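Local coordinates for protein phosphoribosylaminoimidazole-succinocarboxamide synthase (Thermotoga maritima, PDB 1KUT) that catalyses the ATP-dependent joining of L-aspartate to the carboxylate of an aminoimidazole ribonucleotide, forming SAICAR on the de novo route to purines, at residues Leu88-Ser93 with Glu104-Pro109; Asp168-Phe173 with Leu183-Ser188. All blocks are in the same frame, centred on the assembly; numbering follows the deposited sequence.

Contact 1: Leu88-Ser93 with Glu104-Pro109; sequences LKKAGS and EDLPVP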
loop_
_atom_site.group_PDB
_atom_site.type_symbol
_atom_site.label_atom_id
_atom_site.label_comp_id
_atom_site.label_asym_id
_atom_site.label_seq_id
_atom_site.Cartn_x
_atom_site.Cartn_y
_atom_site.Cartn_z
ATOM N N LEU B 88 8.675 -0.856 -14.147
ATOM C CA LEU B 88 8.827 -1.730 -15.289
ATOM C C LEU B 88 9.856 -2.783 -14.903
ATOM O O LEU B 88 9.841 -3.903 -15.414
ATOM C CB LEU B 88 9.334 -0.930 -16.494
ATOM C CG LEU B 88 8.336 -0.520 -17.583
ATOM C CD1 LEU B 88 7.040 -0.089 -16.975
ATOM C CD2 LEU B 88 8.937 0.594 -18.420
ATOM N N LYS B 89 10.752 -2.411 -13.999
ATOM C CA LYS B 89 11.791 -3.310 -13.532
ATOM C C LYS B 89 11.923 -3.177 -12.030
ATOM O O LYS B 89 11.667 -2.111 -11.470
ATOM C CB LYS B 89 13.132 -2.988 -14.189
ATOM C CG LYS B 89 13.154 -3.159 -15.708
ATOM C CD LYS B 89 14.574 -3.108 -16.245
ATOM C CE LYS B 89 14.604 -3.132 -17.776
ATOM N NZ LYS B 89 13.820 -4.254 -18.366
ATOM N N LYS B 90 12.322 -4.266 -11.384
ATOM C CA LYS B 90 12.471 -4.286 -9.934
ATOM C C LYS B 90 13.638 -3.422 -9.495
ATOM O O LYS B 90 14.776 -3.674 -9.879
ATOM C CB LYS B 90 12.707 -5.716 -9.438
ATOM C CG LYS B 90 11.616 -6.716 -9.763
ATOM C CD LYS B 90 12.012 -8.094 -9.229
ATOM C CE LYS B 90 11.015 -9.186 -9.616
ATOM N NZ LYS B 90 11.556 -10.560 -9.320
ATOM N N ALA B 91 13.362 -2.422 -8.666
ATOM C CA ALA B 91 14.411 -1.542 -8.181
ATOM C C ALA B 91 13.975 -0.718 -6.979
ATOM O O ALA B 91 12.780 -0.566 -6.711
ATOM C CB ALA B 91 14.848 -0.629 -9.289
ATOM N N GLY B 92 14.958 -0.197 -6.248
ATOM C CA GLY B 92 14.677 0.638 -5.088
ATOM C C GLY B 92 13.899 0.052 -3.918
ATOM O O GLY B 92 14.220 -1.025 -3.407
ATOM N N SER B 93 12.878 0.786 -3.482
ATOM C CA SER B 93 12.050 0.372 -2.366
ATOM C C SER B 93 11.289 -0.895 -2.727
ATOM O O SER B 93 10.722 -1.563 -1.850
ATOM C CB SER B 93 11.050 1.467 -2.028
ATOM O OG SER B 93 10.069 1.567 -3.050
ATOM N N GLU B 104 15.653 -6.774 -12.545
ATOM C CA GLU B 104 14.819 -7.797 -13.159
ATOM C C GLU B 104 13.561 -7.142 -13.676
ATOM O O GLU B 104 13.017 -6.221 -13.057
ATOM C CB GLU B 104 14.425 -8.918 -12.180
ATOM C CG GLU B 104 13.670 -10.066 -12.905
ATOM C CD GLU B 104 13.165 -11.186 -11.988
ATOM O OE1 GLU B 104 13.997 -11.816 -11.299
ATOM O OE2 GLU B 104 11.934 -11.439 -11.967
ATOM N N ASP B 105 13.101 -7.629 -14.818
ATOM C CA ASP B 105 11.906 -7.105 -15.441
ATOM C C ASP B 105 10.707 -7.583 -14.639
ATOM O O ASP B 105 10.795 -8.556 -13.882
ATOM C CB ASP B 105 11.796 -7.634 -16.872
ATOM C CG ASP B 105 13.096 -7.503 -17.638
ATOM O OD1 ASP B 105 13.313 -8.296 -18.574
ATOM O OD2 ASP B 105 13.898 -6.605 -17.307
ATOM N N LEU B 106 9.597 -6.877 -14.795
ATOM C CA LEU B 106 8.365 -7.255 -14.143
ATOM C C LEU B 106 7.637 -7.889 -15.307
ATOM O O LEU B 106 8.004 -7.646 -16.453
ATOM C CB LEU B 106 7.620 -6.016 -13.634
ATOM C CG LEU B 106 8.302 -5.330 -12.444
ATOM C CD1 LEU B 106 7.521 -4.094 -12.035
ATOM C CD2 LEU B 106 8.406 -6.324 -11.275
ATOM N N PRO B 107 6.620 -8.726 -15.042
ATOM C CA PRO B 107 5.885 -9.363 -16.139
ATOM C C PRO B 107 5.052 -8.301 -16.827
ATOM O O PRO B 107 4.816 -8.355 -18.029
ATOM C CB PRO B 107 5.019 -10.381 -15.416
ATOM C CG PRO B 107 4.640 -9.617 -14.163
ATOM C CD PRO B 107 5.989 -9.033 -13.742
ATOM N N VAL B 108 4.601 -7.332 -16.037
ATOM C CA VAL B 108 3.786 -6.235 -16.535
ATOM C C VAL B 108 4.100 -4.970 -15.722
ATOM O O VAL B 108 4.774 -5.035 -14.689
ATOM C CB VAL B 108 2.282 -6.583 -16.421
ATOM C CG1 VAL B 108 2.015 -7.913 -17.110
ATOM C CG2 VAL B 108 1.862 -6.657 -14.966
ATOM N N PRO B 109 3.636 -3.801 -16.192
ATOM C CA PRO B 109 3.904 -2.562 -15.461
ATOM C C PRO B 109 3.133 -2.478 -14.140
ATOM O O PRO B 109 1.909 -2.653 -14.096
ATOM C CB PRO B 109 3.471 -1.475 -16.445
ATOM C CG PRO B 109 3.636 -2.145 -17.799
ATOM C CD PRO B 109 3.083 -3.514 -17.527
#

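Contact 2: Asp168-Phe173 with Leu183-Ser188; sequences DIKYEF and LGDEIS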
loop_
_atom_site.group_PDB
_atom_site.type_symbol
_atom_site.label_atom_id
_atom_site.label_comp_id
_atom_site.label_asym_id
_atom_site.label_seq_id
_atom_site.Cartn_x
_atom_site.Cartn_y
_atom_site.Cartn_z
ATOM N N ASP B 168 11.792 2.705 -13.886
ATOM C CA ASP B 168 10.595 3.158 -13.196
ATOM C C ASP B 168 10.562 4.676 -13.220
ATOM O O ASP B 168 11.561 5.331 -13.530
ATOM C CB ASP B 168 10.545 2.648 -11.762
ATOM C CG ASP B 168 11.767 3.013 -10.973
ATOM O OD1 ASP B 168 12.298 4.124 -11.186
ATOM O OD2 ASP B 168 12.188 2.194 -10.121
ATOM N N ILE B 169 9.409 5.234 -12.878
ATOM C CA ILE B 169 9.237 6.667 -12.931
ATOM C C ILE B 169 8.093 7.035 -12.008
ATOM O O ILE B 169 7.188 6.241 -11.805
ATOM C CB ILE B 169 8.926 7.072 -14.409
ATOM C CG1 ILE B 169 8.658 8.570 -14.527
ATOM C CG2 ILE B 169 7.723 6.288 -14.923
ATOM C CD1 ILE B 169 8.689 9.045 -15.935
ATOM N N LYS B 170 8.148 8.227 -11.427
ATOM C CA LYS B 170 7.094 8.694 -10.532
ATOM C C LYS B 170 6.367 9.891 -11.155
ATOM O O LYS B 170 7.006 10.779 -11.729
ATOM C CB LYS B 170 7.694 9.126 -9.191
ATOM C CG LYS B 170 6.653 9.707 -8.237
ATOM C CD LYS B 170 7.216 10.852 -7.407
ATOM C CE LYS B 170 7.756 11.983 -8.290
ATOM N NZ LYS B 170 7.758 13.299 -7.580
ATOM N N TYR B 171 5.040 9.912 -11.038
ATOM C CA TYR B 171 4.222 11.013 -11.567
ATOM C C TYR B 171 3.405 11.673 -10.458
ATOM O O TYR B 171 3.335 11.184 -9.327
ATOM C CB TYR B 171 3.228 10.505 -12.616
ATOM C CG TYR B 171 3.860 9.757 -13.780
ATOM C CD1 TYR B 171 4.610 10.431 -14.748
ATOM C CD2 TYR B 171 3.707 8.377 -13.908
ATOM C CE1 TYR B 171 5.188 9.744 -15.809
ATOM C CE2 TYR B 171 4.278 7.680 -14.968
ATOM C CZ TYR B 171 5.010 8.371 -15.910
ATOM O OH TYR B 171 5.539 7.698 -16.974
ATOM N N GLU B 172 2.795 12.797 -10.816
ATOM C CA GLU B 172 1.908 13.565 -9.951
ATOM C C GLU B 172 0.879 14.189 -10.885
ATOM O O GLU B 172 1.229 14.770 -11.914
ATOM C CB GLU B 172 2.676 14.630 -9.160
ATOM C CG GLU B 172 3.390 14.058 -7.922
ATOM C CD GLU B 172 4.159 15.105 -7.119
ATOM O OE1 GLU B 172 3.724 16.280 -7.082
ATOM O OE2 GLU B 172 5.194 14.744 -6.507
ATOM N N PHE B 173 -0.393 14.027 -10.539
ATOM C CA PHE B 173 -1.491 14.535 -11.348
ATOM C C PHE B 173 -2.332 15.573 -10.625
ATOM O O PHE B 173 -2.280 15.697 -9.385
ATOM C CB PHE B 173 -2.415 13.402 -11.780
ATOM C CG PHE B 173 -1.765 12.378 -12.672
ATOM C CD1 PHE B 173 -0.976 11.362 -12.131
ATOM C CD2 PHE B 173 -1.995 12.394 -14.044
ATOM C CE1 PHE B 173 -0.426 10.373 -12.934
ATOM C CE2 PHE B 173 -1.454 11.417 -14.863
ATOM C CZ PHE B 173 -0.659 10.390 -14.295
ATOM N N LEU B 183 -1.215 15.637 -16.001
ATOM C CA LEU B 183 0.109 15.355 -15.477
ATOM C C LEU B 183 0.749 16.674 -15.059
ATOM O O LEU B 183 0.870 17.599 -15.855
ATOM C CB LEU B 183 0.979 14.683 -16.547
ATOM C CG LEU B 183 2.399 14.341 -16.060
ATOM C CD1 LEU B 183 2.354 13.072 -15.212
ATOM C CD2 LEU B 183 3.338 14.150 -17.243
ATOM N N GLY B 184 1.135 16.768 -13.795
ATOM C CA GLY B 184 1.784 17.975 -13.323
ATOM C C GLY B 184 3.245 17.660 -13.071
ATOM O O GLY B 184 3.854 16.849 -13.774
ATOM N N ASP B 185 3.796 18.300 -12.057
ATOM C CA ASP B 185 5.177 18.123 -11.645
ATOM C C ASP B 185 6.193 18.173 -12.774
ATOM O O ASP B 185 6.161 19.093 -13.588
ATOM C CB ASP B 185 5.332 16.826 -10.862
ATOM C CG ASP B 185 6.493 16.888 -9.874
ATOM O OD1 ASP B 185 6.518 17.837 -9.065
ATOM O OD2 ASP B 185 7.375 16.005 -9.903
ATOM N N GLU B 186 7.091 17.196 -12.836
ATOM C CA GLU B 186 8.130 17.196 -13.861
ATOM C C GLU B 186 8.451 15.800 -14.406
ATOM O O GLU B 186 7.770 14.816 -14.089
ATOM C CB GLU B 186 9.405 17.822 -13.287
ATOM C CG GLU B 186 10.116 16.972 -12.211
ATOM C CD GLU B 186 11.389 17.633 -11.651
ATOM O OE1 GLU B 186 11.287 18.493 -10.743
ATOM O OE2 GLU B 186 12.497 17.304 -12.130
ATOM N N ILE B 187 9.489 15.732 -15.236
ATOM C CA ILE B 187 9.941 14.479 -15.810
ATOM C C ILE B 187 11.431 14.602 -16.083
ATOM O O ILE B 187 11.846 15.047 -17.155
ATOM C CB ILE B 187 9.233 14.144 -17.135
ATOM C CG1 ILE B 187 7.720 14.101 -16.952
ATOM C CG2 ILE B 187 9.669 12.778 -17.594
ATOM C CD1 ILE B 187 6.976 13.722 -18.231
ATOM N N SER B 188 12.247 14.197 -15.115
ATOM C CA SER B 188 13.688 14.293 -15.282
ATOM C C SER B 188 14.357 13.214 -14.464
ATOM O O SER B 188 13.679 12.410 -13.832
ATOM C CB SER B 188 14.165 15.660 -14.798
ATOM O OG SER B 188 13.952 15.776 -13.394
HETATM O O HOH W 1 8.112 11.988 -14.054
HETATM O O HOH W 2 6.678 13.564 -10.641
HETATM O O HOH W 3 4.993 14.406 -12.977
#

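Contact 1: Leu88-Ser93 with Glu104-Pro109
Lys89 and Asp105 face each other as an antiparallel non-hydrogen-bonded pair, flanked by two backbone bonds, Leu106 N to Leu88 O at 3.0 Å and Lys90 N to Glu104 O at 2.7 Å. Paired directly across the strands, they send their side chains to the same face, where these run alongside each other. The lysine chain is straight until its last torsion (chi4 -52°), whose bend brings NZ to 2.6 Å from Asp105 OD2, meeting that oxygen from above the carboxylate plane. Replacing Lys89 with alanine would probably leave the Asp105 carboxylate without this positive mate. Lys90 instead lies extended beside Glu104, and its NZ makes a salt bridge of 2.8 Å to Glu104 OE2, weak as a hydrogen bond. Its CG also packs on Leu106 CD2 at 3.6 Å. Leucine suits position 106 because its branch also lies against the Leu88 peptide. Beyond it, Leu88 CD1 meets Pro109 CB at 3.9 Å. At this surface end of the pairing of strands 78-87 and 105-115, where the chain leaves for helix 93-98 and returns, two lysines and two acids probably offset one another's charge, with leucines and proline adding apolar contacts between and beside them.

Contact 2: Asp168-Phe173 with Leu183-Ser188
Glu172 and Gly184 join the segments through one backbone bond, Gly184 N to Glu172 O at 2.7 Å, beside the antiparallel non-hydrogen-bonded pair Phe173 and Leu183. Followed outward, the Glu172 side chain first sets CB against Asp185 CB at 3.8 Å. It then runs extended, and its CD lies over Asp185 CG, the two carboxylates stacked with planes 21° apart. OE1 comes within 3.8 Å of Asp185 OD1, a like-charge approach, whereas OE2 takes Lys170 NZ at 3.1 Å from above its plane; OE2 also makes a salt bridge to Lys116. Lys170 NZ also forms a longer salt bridge, 3.6 Å, with Asp185 OD2; a flexible lysine suits this place, since bends at chi2 and chi3 (chi3 58°) carry its amine between both acids and probably ease their repulsion. On the other side of the strand, Leu183 CD1 touches Tyr171 CD1 at 3.5 Å and lies over one face of Phe173, toward the rim of the ring. A branched leucine can thus reach both rings with one methyl. Farther along, where the segments diverge, a water donates to both Lys170 O and Glu186 O, bridging the gap. This is the open end of the beta hairpin formed by strands 164-175 and 181-183, its outgoing arm peeling away into a water-bridged loop, as salt bridges and an apolar cluster hold its opposite sides.

How the contacts relate
From the N terminus, the chain first builds the five-stranded antiparallel sheet, then runs along strand 78-87 into 88-93. Contact 1 closes the excursion through helix 93-98, bringing the chain back as strand 105-115. After helix 138-160, strand 164-175 pairs with strand 78-87, and contact 2 closes the short connection to strand 181-183; residues 183-188 lead on to strand 192-196, with Ile187 packed on helix 39-55. The two loops follow in series, neither nested nor crossed. Both reach the same six-stranded sheet, contact 1 at the surface and contact 2 near the chain centre, their centres about 18 Å apart. They touch where Ala91 CB packs 4.0 Å from Asp168 OD2, and helix 138-160 lies against both.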